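Local coordinates for regulatory Subunit of Protein Kinase A (cAMP-dependent) from Euglena gracilis (Euglena gracilis, PDB 6RSX), which binds cyclic AMP in two cyclic nucleotide-binding domains and, as a regulatory subunit, probably holds back a kinase catalytic subunit in a nucleotide-dependent way, at residues K73-G78 against L92-P97; N80-E85 against V134-L139; R154-Y159 against M180-Q185. All blocks are in the same frame, centred on the assembly; numbering follows the deposited sequence.

Contact 1 (K73-G78 against L92-P97); sequences KQYDEG and LIQPNP. With CMP (adenosine-3',5'-cyclic-monophosphate), chain B.
The carboxamide of Gln74 meets the backbone of Gln94 at two points, much as a neighbouring strand would. Gln94 N donates to Gln74 OE1 at 2.7 Å, nearly straight (170°) and on a lone pair in the carbonyl plane; Gln74 NE2 returns a bond to Gln94 O at 3.1 Å, again on a lone pair. CG of Gln74 is anti to the backbone N (chi1 -169°) and the chain runs on extended, which carries the amide across to the other backbone. OE1 also lies 2.9 Å from water 1, a water hydrogen-bonded in turn to Gln94 OE1. Water 2 donates to both Gln94 OE1 and Gln74 O, while Gln94 NE2 is taken up by Ala99 O. The bond pair fastens the type II turn from Lys73 to Asp76, which follows strand 70-72 of the cyclic nucleotide-binding beta-roll, to the end of strand 89-93. From that strand Ile93 reaches the bound nucleotide, its CD1 3.7 Å from N1 of the adenine. Within the turn, Lys73 N donates to Asp76 OD2 from above the carboxylate plane. The Tyr75 ring is sandwiched: Gln74 CG lies over one face, and Pro97 CG, in a CH-pi contact, sits 4.1 Å from the centroid over the other. Tyr75 OH bonds water 3 at 2.5 Å, close to the ring plane, and this water makes a weak bond to Gln94 O.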
# COMPACT_ATOMS: atom_id res chain seq x y z
N LYS A 73 -1.37 8.13 22.19
CA LYS A 73 -0.02 8.57 22.48
C LYS A 73 0.95 7.41 22.37
O LYS A 73 0.63 6.27 22.75
CB LYS A 73 0.09 9.20 23.87
CG LYS A 73 -0.89 10.32 24.05
CD LYS A 73 -0.18 11.56 24.53
CE LYS A 73 0.97 11.98 23.60
NZ LYS A 73 1.69 13.15 24.19
N GLN A 74 2.13 7.71 21.87
CA GLN A 74 3.19 6.72 21.80
C GLN A 74 3.35 6.09 23.18
O GLN A 74 3.20 6.76 24.19
CB GLN A 74 4.49 7.39 21.37
CG GLN A 74 5.57 6.39 21.01
CD GLN A 74 6.79 7.09 20.45
OE1 GLN A 74 6.69 8.24 20.06
NE2 GLN A 74 7.96 6.43 20.45
N TYR A 75 3.69 4.81 23.18
CA TYR A 75 3.79 3.97 24.40
C TYR A 75 2.48 3.59 25.08
O TYR A 75 2.51 2.77 26.02
CB TYR A 75 4.73 4.65 25.43
CG TYR A 75 6.01 5.17 24.87
CD1 TYR A 75 7.00 4.31 24.34
CD2 TYR A 75 6.27 6.54 24.89
CE1 TYR A 75 8.20 4.84 23.80
CE2 TYR A 75 7.45 7.04 24.38
CZ TYR A 75 8.42 6.19 23.87
OH TYR A 75 9.56 6.76 23.36
N ASP A 76 1.32 4.14 24.68
CA ASP A 76 0.04 3.66 25.25
C ASP A 76 -0.17 2.16 25.02
O ASP A 76 0.29 1.58 24.03
CB ASP A 76 -1.17 4.36 24.62
CG ASP A 76 -1.40 5.81 25.09
OD1 ASP A 76 -0.77 6.24 26.09
OD2 ASP A 76 -2.26 6.49 24.41
N GLU A 77 -0.92 1.51 25.92
CA GLU A 77 -1.42 0.18 25.58
C GLU A 77 -2.42 0.27 24.42
O GLU A 77 -3.27 1.16 24.42
CB GLU A 77 -2.11 -0.43 26.82
CG GLU A 77 -2.84 -1.72 26.52
CD GLU A 77 -3.53 -2.30 27.79
OE1 GLU A 77 -3.84 -1.54 28.73
OE2 GLU A 77 -3.82 -3.49 27.78
N GLY A 78 -2.36 -0.65 23.46
CA GLY A 78 -3.29 -0.62 22.33
C GLY A 78 -4.73 -0.90 22.74
O GLY A 78 -5.00 -1.70 23.65
N LEU A 92 3.59 11.40 15.05
CA LEU A 92 4.72 11.95 15.81
C LEU A 92 5.43 10.82 16.54
O LEU A 92 4.78 9.98 17.17
CB LEU A 92 4.23 12.99 16.83
CG LEU A 92 3.40 14.13 16.22
CD1 LEU A 92 2.42 14.69 17.18
CD2 LEU A 92 4.39 15.18 15.83
N ILE A 93 6.76 10.78 16.46
CA ILE A 93 7.51 9.71 17.11
C ILE A 93 8.64 10.30 17.94
O ILE A 93 9.47 11.07 17.43
CB ILE A 93 8.04 8.69 16.10
CG1 ILE A 93 6.86 8.08 15.31
CG2 ILE A 93 8.88 7.58 16.83
CD1 ILE A 93 7.31 7.13 14.15
N GLN A 94 8.68 9.94 19.22
CA GLN A 94 9.79 10.30 20.09
C GLN A 94 10.86 9.23 20.02
O GLN A 94 10.56 8.04 19.92
CB GLN A 94 9.30 10.36 21.57
CG GLN A 94 8.18 11.35 21.81
CD GLN A 94 7.42 10.96 23.03
OE1 GLN A 94 6.30 10.46 22.93
NE2 GLN A 94 8.03 11.18 24.20
N PRO A 95 12.12 9.63 20.18
CA PRO A 95 13.20 8.64 20.22
C PRO A 95 13.28 7.93 21.55
O PRO A 95 13.87 6.85 21.64
CB PRO A 95 14.46 9.49 20.00
CG PRO A 95 14.08 10.84 20.46
CD PRO A 95 12.63 11.01 20.12
N ASN A 96 12.69 8.51 22.56
CA ASN A 96 12.57 7.88 23.88
C ASN A 96 11.59 8.70 24.70
O ASN A 96 11.28 9.85 24.35
CB ASN A 96 13.92 7.80 24.57
CG ASN A 96 14.51 9.16 24.85
OD1 ASN A 96 14.02 9.89 25.72
ND2 ASN A 96 15.56 9.51 24.14
N PRO A 97 11.12 8.15 25.84
CA PRO A 97 10.01 8.80 26.55
C PRO A 97 10.39 10.14 27.13
O PRO A 97 9.50 10.96 27.41
CB PRO A 97 9.64 7.78 27.66
CG PRO A 97 10.12 6.43 27.10
CD PRO A 97 11.40 6.80 26.35
P CMP B . 0.52 1.47 16.64
O1P CMP B . -0.57 0.52 17.22
O2P CMP B . 1.95 1.37 16.98
O5' CMP B . 0.16 2.98 17.06
C5' CMP B . 0.69 4.09 16.34
C4' CMP B . 0.43 3.84 14.89
O4' CMP B . 0.99 4.82 14.00
C3' CMP B . 1.04 2.56 14.38
O3' CMP B . 0.41 1.43 14.93
C2' CMP B . 0.90 2.71 12.86
O2' CMP B . -0.40 2.29 12.48
C1' CMP B . 1.02 4.25 12.70
N9 CMP B . 2.24 4.70 12.05
C8 CMP B . 2.31 5.59 11.00
N7 CMP B . 3.58 5.81 10.72
C5 CMP B . 4.30 5.04 11.54
C6 CMP B . 5.66 4.89 11.59
N6 CMP B . 6.72 5.51 10.83
N1 CMP B . 6.22 4.06 12.44
C2 CMP B . 5.41 3.38 13.30
N3 CMP B . 4.04 3.49 13.26
C4 CMP B . 3.50 4.35 12.37
O HOH W 1 5.11 10.62 20.47
O HOH W 2 4.06 9.70 24.40
O HOH W 3 11.01 5.32 21.89

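Contact 2 (N80-E85 against V134-L139); sequences NFYVIE and VRLWAL
Strands 80-84 and 134-140 are the two inner strands of a four-stranded antiparallel sheet in the beta-roll of the first cyclic nucleotide-binding domain, and they pair side by side. Phe81 with Leu139 and Val83 with Trp137 form the hydrogen-bonded pairs, each joined by two N-H...O bonds, Val83 N to Trp137 O at 2.8 Å among them. Their side chains share one face, where Leu139 CD1 comes to the edge of the Phe81 ring and helix 29-39 covers Val83 and Trp137. Tyr82 with Ala138 and Ile84 with Leu136, the non-hydrogen-bonded pairs, occupy the other face. There Tyr82 CD1 touches Ala138 CB at 3.7 Å, and the methyls of Leu136 part: CD1 meets Tyr82 CD1, and CD2 packs on Ile84 CG1 at 3.9 Å. Asn80 ND2 donates to Tyr82 OH, which lies in the plane of the Asn80 amide. At the far end the chain turns a corner, and Glu85 N still bonds Arg135 O at 2.7 Å. The Glu85 side chain, with CG anti to N (chi1 -176°) and extended beyond, lays OE1 of its carboxylate over the guanidinium of Arg135, the planes 18° apart. That salt bridge rests on charge alone: Arg135 NE donates instead to Ser86, and the other oxygen, OE2, forms a salt bridge with Arg34. Trp137 NE1 donates a hydrogen bond to Glu85 OE2 at 3.0 Å, from above the carboxylate plane.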
# COMPACT_ATOMS: atom_id res chain seq x y z
N ASN A 80 -7.73 0.31 20.04
CA ASN A 80 -8.49 0.27 18.79
C ASN A 80 -7.59 0.40 17.56
O ASN A 80 -6.42 0.79 17.64
CB ASN A 80 -9.51 1.42 18.75
CG ASN A 80 -10.52 1.37 19.90
OD1 ASN A 80 -11.08 0.32 20.23
ND2 ASN A 80 -10.76 2.53 20.51
N PHE A 81 -8.17 0.02 16.42
CA PHE A 81 -7.63 0.29 15.10
C PHE A 81 -8.54 1.31 14.40
O PHE A 81 -9.77 1.23 14.52
CB PHE A 81 -7.56 -1.03 14.32
CG PHE A 81 -7.17 -0.88 12.88
CD1 PHE A 81 -5.88 -0.55 12.55
CD2 PHE A 81 -8.04 -1.25 11.90
CE1 PHE A 81 -5.47 -0.46 11.17
CE2 PHE A 81 -7.66 -1.17 10.55
CZ PHE A 81 -6.37 -0.81 10.20
N TYR A 82 -7.95 2.30 13.71
CA TYR A 82 -8.71 3.44 13.22
C TYR A 82 -8.55 3.62 11.72
O TYR A 82 -7.48 3.37 11.16
CB TYR A 82 -8.26 4.77 13.90
CG TYR A 82 -8.48 4.78 15.40
CD1 TYR A 82 -9.70 5.17 15.93
CD2 TYR A 82 -7.43 4.48 16.29
CE1 TYR A 82 -9.92 5.21 17.31
CE2 TYR A 82 -7.64 4.51 17.67
CZ TYR A 82 -8.88 4.90 18.17
OH TYR A 82 -9.10 4.97 19.51
N VAL A 83 -9.63 4.09 11.08
CA VAL A 83 -9.54 4.65 9.71
C VAL A 83 -10.08 6.08 9.74
O VAL A 83 -11.15 6.34 10.29
CB VAL A 83 -10.33 3.80 8.68
CG1 VAL A 83 -10.12 4.33 7.22
CG2 VAL A 83 -9.93 2.32 8.76
N ILE A 84 -9.37 7.00 9.09
CA ILE A 84 -9.81 8.39 9.06
C ILE A 84 -10.97 8.54 8.08
O ILE A 84 -10.87 8.12 6.92
CB ILE A 84 -8.65 9.32 8.66
CG1 ILE A 84 -7.53 9.26 9.73
CG2 ILE A 84 -9.19 10.73 8.51
CD1 ILE A 84 -6.26 10.11 9.37
N GLU A 85 -12.05 9.18 8.52
CA GLU A 85 -13.14 9.56 7.64
C GLU A 85 -12.98 11.01 7.17
O GLU A 85 -13.07 11.28 5.96
CB GLU A 85 -14.49 9.39 8.36
CG GLU A 85 -15.68 9.70 7.42
CD GLU A 85 -17.01 9.40 8.15
OE1 GLU A 85 -17.14 9.77 9.34
OE2 GLU A 85 -17.87 8.72 7.55
N VAL A 134 -11.35 15.89 13.46
CA VAL A 134 -11.22 14.62 12.75
C VAL A 134 -12.43 13.74 13.07
O VAL A 134 -12.96 13.74 14.20
CB VAL A 134 -9.89 13.91 13.11
CG1 VAL A 134 -9.91 12.45 12.69
CG2 VAL A 134 -8.65 14.63 12.53
N ARG A 135 -12.89 13.02 12.06
CA ARG A 135 -13.87 11.95 12.23
C ARG A 135 -13.19 10.64 11.87
O ARG A 135 -12.49 10.55 10.86
CB ARG A 135 -15.10 12.16 11.33
CG ARG A 135 -16.03 13.31 11.69
CD ARG A 135 -17.40 13.26 10.92
NE ARG A 135 -17.26 13.13 9.45
CZ ARG A 135 -18.27 12.82 8.64
NH1 ARG A 135 -19.49 12.60 9.15
NH2 ARG A 135 -18.06 12.71 7.33
N LEU A 136 -13.43 9.59 12.70
CA LEU A 136 -12.77 8.31 12.48
C LEU A 136 -13.82 7.20 12.56
O LEU A 136 -14.84 7.36 13.23
CB LEU A 136 -11.73 8.00 13.59
CG LEU A 136 -10.71 9.08 13.99
CD1 LEU A 136 -10.13 8.89 15.38
CD2 LEU A 136 -9.57 8.99 13.02
N TRP A 137 -13.54 6.08 11.90
CA TRP A 137 -14.22 4.81 12.17
C TRP A 137 -13.24 3.88 12.86
O TRP A 137 -12.08 3.81 12.49
CB TRP A 137 -14.74 4.20 10.86
CG TRP A 137 -15.98 4.89 10.35
CD1 TRP A 137 -16.07 5.82 9.30
CD2 TRP A 137 -17.29 4.71 10.83
NE1 TRP A 137 -17.38 6.21 9.15
CE2 TRP A 137 -18.15 5.53 10.06
CE3 TRP A 137 -17.83 3.89 11.83
CZ2 TRP A 137 -19.53 5.57 10.29
CZ3 TRP A 137 -19.19 3.94 12.05
CH2 TRP A 137 -20.03 4.76 11.29
N ALA A 138 -13.69 3.14 13.88
CA ALA A 138 -12.76 2.37 14.70
C ALA A 138 -13.25 0.94 14.85
O ALA A 138 -14.46 0.69 14.86
CB ALA A 138 -12.63 2.97 16.10
N LEU A 139 -12.30 0.00 14.90
CA LEU A 139 -12.54 -1.38 15.30
C LEU A 139 -11.87 -1.63 16.64
O LEU A 139 -10.72 -1.23 16.86
CB LEU A 139 -11.94 -2.38 14.31
CG LEU A 139 -12.59 -2.58 12.94
CD1 LEU A 139 -11.70 -3.49 12.12
CD2 LEU A 139 -13.94 -3.24 13.20

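Contact 3 (R154-Y159 against M180-Q185); sequences RKRRQY and MADALQ
Lys155 NZ is gripped by carbonyl oxygens where helix 174-183 ends: Ala181 O at 3.0 Å and Leu184 O at 2.5 Å, the latter short enough that its exact length is doubtful, both in their carbonyl planes, with a weaker bond to Asp182 O. The lysine starts with CG anti to N (chi1 -179°), then bends at chi2 and chi4, bringing the ammonium across from helix 149-165 to the last turn of its neighbour. Its positive charge probably suits the negative end of that helix dipole. Ala183 O, close by, takes a bond from Gln185 NE2. The helices come near at Ala181, whose CB packs 3.9 Å from Arg156 CA and also touches Tyr159 CB. One residue further along each helix, Arg156 meets the Asp182 carboxylate side-on, with NE bonded to OD1 at 2.8 Å (175°) and NH2 to OD2 at 2.6 Å. NH2 uses the syn lone pair of OD2, and the two planar groups lie 21° apart, nearly coplanar. The arginine is extended from CG to NE, and the two bonds, one to each oxygen, fix the rotation of both ends. NH2 also forms a salt bridge with Glu115 OE2, whose other oxygen bonds the bound cyclic AMP. A leucine in place of Arg156 would probably leave the buried Asp182 carboxylate without its mate and would deprive Glu115 of this salt bridge. The chain of groups from cyclic AMP through Glu115 and Arg156 to Asp182 resembles the relay known in mammalian regulatory subunits, and is consistent with nucleotide binding in the first domain being sensed at the helix that leads into the second.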
# COMPACT_ATOMS: atom_id res chain seq x y z
N ARG A 154 0.81 -12.24 8.47
CA ARG A 154 1.44 -13.18 7.55
C ARG A 154 2.02 -12.48 6.32
O ARG A 154 3.16 -12.72 5.93
CB ARG A 154 0.42 -14.24 7.12
CG ARG A 154 0.98 -15.18 6.07
CD ARG A 154 0.15 -16.43 5.96
NE ARG A 154 -1.23 -16.14 5.60
CZ ARG A 154 -2.27 -16.41 6.37
NH1 ARG A 154 -2.09 -17.01 7.55
NH2 ARG A 154 -3.49 -16.11 5.96
N LYS A 155 1.23 -11.60 5.70
CA LYS A 155 1.66 -10.92 4.48
C LYS A 155 2.91 -10.08 4.75
O LYS A 155 3.85 -10.07 3.94
CB LYS A 155 0.51 -10.05 3.96
CG LYS A 155 0.81 -9.27 2.66
CD LYS A 155 0.25 -9.98 1.47
CE LYS A 155 0.58 -9.19 0.17
NZ LYS A 155 -0.31 -7.99 -0.05
N ARG A 156 2.95 -9.38 5.89
CA ARG A 156 4.11 -8.55 6.16
C ARG A 156 5.35 -9.42 6.38
O ARG A 156 6.44 -9.09 5.89
CB ARG A 156 3.85 -7.65 7.35
CG ARG A 156 2.83 -6.54 7.04
CD ARG A 156 2.43 -5.74 8.29
NE ARG A 156 1.54 -4.64 7.91
CZ ARG A 156 1.27 -3.59 8.68
NH1 ARG A 156 1.82 -3.50 9.90
NH2 ARG A 156 0.46 -2.63 8.25
N ARG A 157 5.19 -10.52 7.11
CA ARG A 157 6.29 -11.45 7.33
C ARG A 157 6.77 -12.03 6.01
O ARG A 157 7.98 -12.09 5.74
CB ARG A 157 5.85 -12.57 8.27
CG ARG A 157 6.82 -13.75 8.33
CD ARG A 157 6.59 -14.53 9.62
NE ARG A 157 7.57 -15.60 9.76
CZ ARG A 157 7.25 -16.89 9.80
NH1 ARG A 157 8.21 -17.81 9.92
NH2 ARG A 157 5.98 -17.27 9.72
N GLN A 158 5.84 -12.48 5.17
CA GLN A 158 6.22 -13.19 3.96
C GLN A 158 7.02 -12.32 3.00
O GLN A 158 7.84 -12.85 2.24
CB GLN A 158 4.99 -13.76 3.28
CG GLN A 158 4.41 -14.89 4.13
CD GLN A 158 3.15 -15.50 3.54
OE1 GLN A 158 2.36 -14.83 2.87
NE2 GLN A 158 2.95 -16.79 3.81
N TYR A 159 6.83 -11.01 3.02
CA TYR A 159 7.52 -10.16 2.06
C TYR A 159 8.68 -9.37 2.67
O TYR A 159 9.31 -8.58 1.96
CB TYR A 159 6.51 -9.23 1.39
CG TYR A 159 5.67 -9.95 0.36
CD1 TYR A 159 6.13 -10.11 -0.94
CD2 TYR A 159 4.45 -10.52 0.70
CE1 TYR A 159 5.38 -10.78 -1.90
CE2 TYR A 159 3.68 -11.19 -0.26
CZ TYR A 159 4.16 -11.31 -1.57
OH TYR A 159 3.43 -11.97 -2.52
N MET A 180 4.16 -1.24 2.33
CA MET A 180 4.41 -1.72 0.97
C MET A 180 4.01 -3.19 0.87
O MET A 180 3.31 -3.58 -0.08
CB MET A 180 5.88 -1.50 0.60
CG MET A 180 6.22 -1.98 -0.84
SD MET A 180 5.30 -1.10 -2.12
CE MET A 180 5.90 0.55 -1.94
N ALA A 181 4.39 -4.00 1.86
CA ALA A 181 3.95 -5.38 1.87
C ALA A 181 2.43 -5.49 1.84
O ALA A 181 1.89 -6.35 1.14
CB ALA A 181 4.51 -6.11 3.09
N ASP A 182 1.72 -4.67 2.64
CA ASP A 182 0.25 -4.73 2.61
C ASP A 182 -0.26 -4.55 1.18
O ASP A 182 -1.23 -5.22 0.76
CB ASP A 182 -0.36 -3.62 3.48
CG ASP A 182 -0.04 -3.77 4.98
OD1 ASP A 182 0.31 -4.88 5.42
OD2 ASP A 182 -0.18 -2.76 5.70
N ALA A 183 0.32 -3.60 0.46
CA ALA A 183 -0.20 -3.13 -0.82
C ALA A 183 0.16 -4.06 -1.98
O ALA A 183 -0.62 -4.17 -2.93
CB ALA A 183 0.31 -1.72 -1.12
N LEU A 184 1.29 -4.75 -1.92
CA LEU A 184 1.73 -5.56 -3.06
C LEU A 184 0.78 -6.74 -3.33
O LEU A 184 0.33 -7.43 -2.41
CB LEU A 184 3.16 -6.06 -2.83
CG LEU A 184 4.24 -4.97 -2.88
CD1 LEU A 184 5.53 -5.53 -2.33
CD2 LEU A 184 4.42 -4.47 -4.35
N GLN A 185 0.48 -6.98 -4.60
CA GLN A 185 -0.41 -8.06 -5.01
C GLN A 185 0.37 -9.11 -5.80
O GLN A 185 1.00 -8.75 -6.82
CB GLN A 185 -1.55 -7.50 -5.85
CG GLN A 185 -2.29 -6.35 -5.19
CD GLN A 185 -3.01 -6.82 -3.95
OE1 GLN A 185 -3.69 -7.85 -3.97
NE2 GLN A 185 -2.87 -6.08 -2.85

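From the N terminus, strand 70-72 runs into the turn of contact 1, which closes a short loop by joining it to the end of strand 89-93. Contact 2 begins just after, at strand 80-84, inside that loop, but its partner, strand 134-140, lies beyond it, so contacts 1 and 2 cross along the chain. Each works within its own sheet of one beta-roll, contact 1 at strand ends, contact 2 between inner strands, their centres 19 Å apart. Contact 3 follows in series: it closes the loop between helices 149-165 and 174-183, leading into strand 185-189 of the second domain. Its nearest atoms are about 7 Å from contact 2 and about 13 Å from contact 1.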